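Local coordinates for protein TagI restriction endonuclease (Thermocrispum agreste, PDB 6GHS) that acts as a modification-dependent restriction endonuclease, probably reading modified cytosines through its SRA domain and cutting DNA with its HNH domain, at residues Q211-V216 with C248-D253. Residues are numbered along the deposited sequence; the frame is centred on the assembly and turned at random.
Sequences QVCGIV and CLCPND. With ZN (zinc ion), chain B.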
ATOM      1  N   GLN A 211      14.101   7.076  11.542  1.00 32.17           N
ATOM      2  CA  GLN A 211      15.460   7.583  11.486  1.00 32.05           C
ATOM      3  C   GLN A 211      15.517   9.090  11.170  1.00 33.20           C
ATOM      4  O   GLN A 211      16.530   9.734  11.411  1.00 35.59           O
ATOM      5  CB  GLN A 211      16.307   6.761  10.510  1.00 30.67           C
ATOM      6  CG  GLN A 211      16.525   5.322  10.963  1.00 30.11           C
ATOM      7  CD  GLN A 211      17.533   4.556  10.113  1.00 30.56           C
ATOM      8  OE1 GLN A 211      17.192   3.543   9.499  1.00 30.26           O
ATOM      9  NE2 GLN A 211      18.785   5.028  10.085  1.00 29.72           N
ATOM     10  N   VAL A 212      14.427   9.659  10.665  1.00 34.57           N
ATOM     11  CA  VAL A 212      14.381  11.084  10.336  1.00 34.68           C
ATOM     12  C   VAL A 212      13.778  11.941  11.450  1.00 35.78           C
ATOM     13  O   VAL A 212      14.429  12.886  11.888  1.00 36.21           O
ATOM     14  CB  VAL A 212      13.606  11.315   9.031  1.00 32.91           C
ATOM     15  CG1 VAL A 212      13.512  12.804   8.736  1.00 33.10           C
ATOM     16  CG2 VAL A 212      14.270  10.549   7.884  1.00 31.72           C
ATOM     17  N   CYS A 213      12.548  11.623  11.880  1.00 36.94           N
ATOM     18  CA  CYS A 213      11.789  12.460  12.844  1.00 38.53           C
ATOM     19  C   CYS A 213      11.746  11.911  14.277  1.00 39.05           C
ATOM     20  O   CYS A 213      11.205  12.562  15.179  1.00 39.37           O
ATOM     21  CB  CYS A 213      10.354  12.737  12.343  1.00 38.70           C
ATOM     22  SG  CYS A 213       9.244  11.321  12.365  1.00 38.39           S
ATOM     23  N   GLY A 214      12.287  10.717  14.488  1.00 39.27           N
ATOM     24  CA  GLY A 214      12.406  10.170  15.829  1.00 40.13           C
ATOM     25  C   GLY A 214      11.200   9.450  16.407  1.00 41.16           C
ATOM     26  O   GLY A 214      11.358   8.740  17.400  1.00 44.64           O
ATOM     27  N   ILE A 215      10.009   9.579  15.817  1.00 40.77           N
ATOM     28  CA  ILE A 215       8.832   9.010  16.465  1.00 40.86           C
ATOM     29  C   ILE A 215       8.635   7.553  16.197  1.00 37.96           C
ATOM     30  O   ILE A 215       9.075   7.021  15.186  1.00 34.38           O
ATOM     31  CB  ILE A 215       7.503   9.728  16.158  1.00 44.66           C
ATOM     32  CG1 ILE A 215       7.073   9.581  14.704  1.00 44.80           C
ATOM     33  CG2 ILE A 215       7.588  11.195  16.558  1.00 48.62           C
ATOM     34  CD1 ILE A 215       5.597   9.868  14.539  1.00 46.14           C
ATOM     35  N   VAL A 216       7.931   6.944  17.144  1.00 38.53           N
ATOM     36  CA  VAL A 216       7.359   5.630  17.018  1.00 37.14           C
ATOM     37  C   VAL A 216       5.866   5.824  16.882  1.00 35.09           C
ATOM     38  O   VAL A 216       5.255   6.536  17.659  1.00 35.14           O
ATOM     39  CB  VAL A 216       7.599   4.794  18.283  1.00 37.96           C
ATOM     40  CG1 VAL A 216       7.194   3.350  18.035  1.00 39.21           C
ATOM     41  CG2 VAL A 216       9.055   4.872  18.722  1.00 38.61           C
ATOM     42  N   CYS A 248      14.566   2.534   8.617  1.00 30.48           N
ATOM     43  CA  CYS A 248      13.311   2.508   9.372  1.00 28.82           C
ATOM     44  C   CYS A 248      12.727   3.930   9.425  1.00 27.18           C
ATOM     45  O   CYS A 248      13.370   4.846   9.928  1.00 26.36           O
ATOM     46  CB  CYS A 248      13.570   1.985  10.783  1.00 28.86           C
ATOM     47  SG  CYS A 248      12.143   1.982  11.881  1.00 28.17           S
ATOM     48  N   LEU A 249      11.517   4.102   8.895  1.00 26.30           N
ATOM     49  CA  LEU A 249      10.847   5.409   8.821  1.00 25.77           C
ATOM     50  C   LEU A 249       9.376   5.355   9.206  1.00 24.53           C
ATOM     51  O   LEU A 249       8.727   4.333   9.016  1.00 24.68           O
ATOM     52  CB  LEU A 249      10.885   5.939   7.400  1.00 26.32           C
ATOM     53  CG  LEU A 249      12.225   6.102   6.717  1.00 27.39           C
ATOM     54  CD1 LEU A 249      11.978   6.559   5.289  1.00 27.79           C
ATOM     55  CD2 LEU A 249      13.081   7.111   7.454  1.00 28.09           C
ATOM     56  N   CYS A 250       8.838   6.484   9.671  1.00 23.32           N
ATOM     57  CA  CYS A 250       7.404   6.609   9.904  1.00 23.05           C
ATOM     58  C   CYS A 250       6.753   6.722   8.538  1.00 23.86           C
ATOM     59  O   CYS A 250       7.430   7.070   7.565  1.00 25.33           O
ATOM     60  CB  CYS A 250       7.063   7.835  10.748  1.00 22.51           C
ATOM     61  SG  CYS A 250       7.622   9.371  10.014  1.00 21.76           S
ATOM     62  N   PRO A 251       5.451   6.420   8.442  1.00 24.44           N
ATOM     63  CA  PRO A 251       4.767   6.501   7.143  1.00 24.98           C
ATOM     64  C   PRO A 251       4.878   7.829   6.409  1.00 25.95           C
ATOM     65  O   PRO A 251       5.029   7.805   5.195  1.00 25.64           O
ATOM     66  CB  PRO A 251       3.322   6.222   7.500  1.00 25.08           C
ATOM     67  CG  PRO A 251       3.435   5.287   8.648  1.00 24.95           C
ATOM     68  CD  PRO A 251       4.636   5.701   9.437  1.00 24.36           C
ATOM     69  N   ASN A 252       4.826   8.955   7.137  1.00 28.28           N
ATOM     70  CA  ASN A 252       4.957  10.308   6.540  1.00 29.30           C
ATOM     71  C   ASN A 252       6.327  10.499   5.902  1.00 28.45           C
ATOM     72  O   ASN A 252       6.414  10.911   4.748  1.00 28.70           O
ATOM     73  CB  ASN A 252       4.708  11.442   7.565  1.00 30.31           C
ATOM     74  CG  ASN A 252       3.241  11.588   7.960  1.00 30.72           C
ATOM     75  OD1 ASN A 252       2.406  10.773   7.604  1.00 32.25           O
ATOM     76  ND2 ASN A 252       2.934  12.628   8.721  1.00 30.59           N
ATOM     77  N   ASP A 253       7.386  10.182   6.634  1.00 27.68           N
ATOM     78  CA  ASP A 253       8.729  10.343   6.081  1.00 29.06           C
ATOM     79  C   ASP A 253       9.050   9.373   4.949  1.00 28.30           C
ATOM     80  O   ASP A 253       9.771   9.750   4.027  1.00 28.44           O
ATOM     81  CB  ASP A 253       9.805  10.305   7.173  1.00 30.28           C
ATOM     82  CG  ASP A 253       9.772  11.544   8.065  1.00 31.23           C
ATOM     83  OD1 ASP A 253       9.462  12.642   7.575  1.00 33.28           O
ATOM     84  OD2 ASP A 253      10.046  11.431   9.271  1.00 31.69           O
TER
HETATM   85 ZN    ZN B 401       9.533  10.332  10.702  1.00 37.16          ZN
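V212 lies over one face of the D253 carboxylate, with its CB 3.6 Å from D253 OD2. The zinc ion meets the OD2 end of this group, displaced from its plane on the side away from V212. At the other oxygen, OD1, R256 forms a salt bridge. The second flat group is the Q211 amide, whose OE1 accepts from C248 N at 2.9 Å; the N-H reaches OE1 from 15° off the plane of the amide.

This is the zinc site of the HNH (beta-beta-alpha-Me) nuclease domain. A loop carrying a CxxC pair meets the end of strand 246-249 and the start of helix 251-258. C213 SG and C250 SG bind the zinc ion at 2.0 and 2.2 Å. D253 OD2 and C210 complete the site.

Q211 grips C248 twice. Its backbone N donates to C248 O at 2.8 Å. CG sits beside that same N (chi1 -66°) and the extended chain carries OE1 to C248 N, while NE2 bonds R283 O. With the amide cut back to an alanine, C248 N and R283 O would probably lose these partners, and the loop's hold on the strand would weaken.

V212 CG2 also touches L249 CD2. I215 packs on C250 and on N252 of the second subunit. C250 is the helix N-cap: besides binding zinc, its SG accepts from D253 N at 3.5 Å.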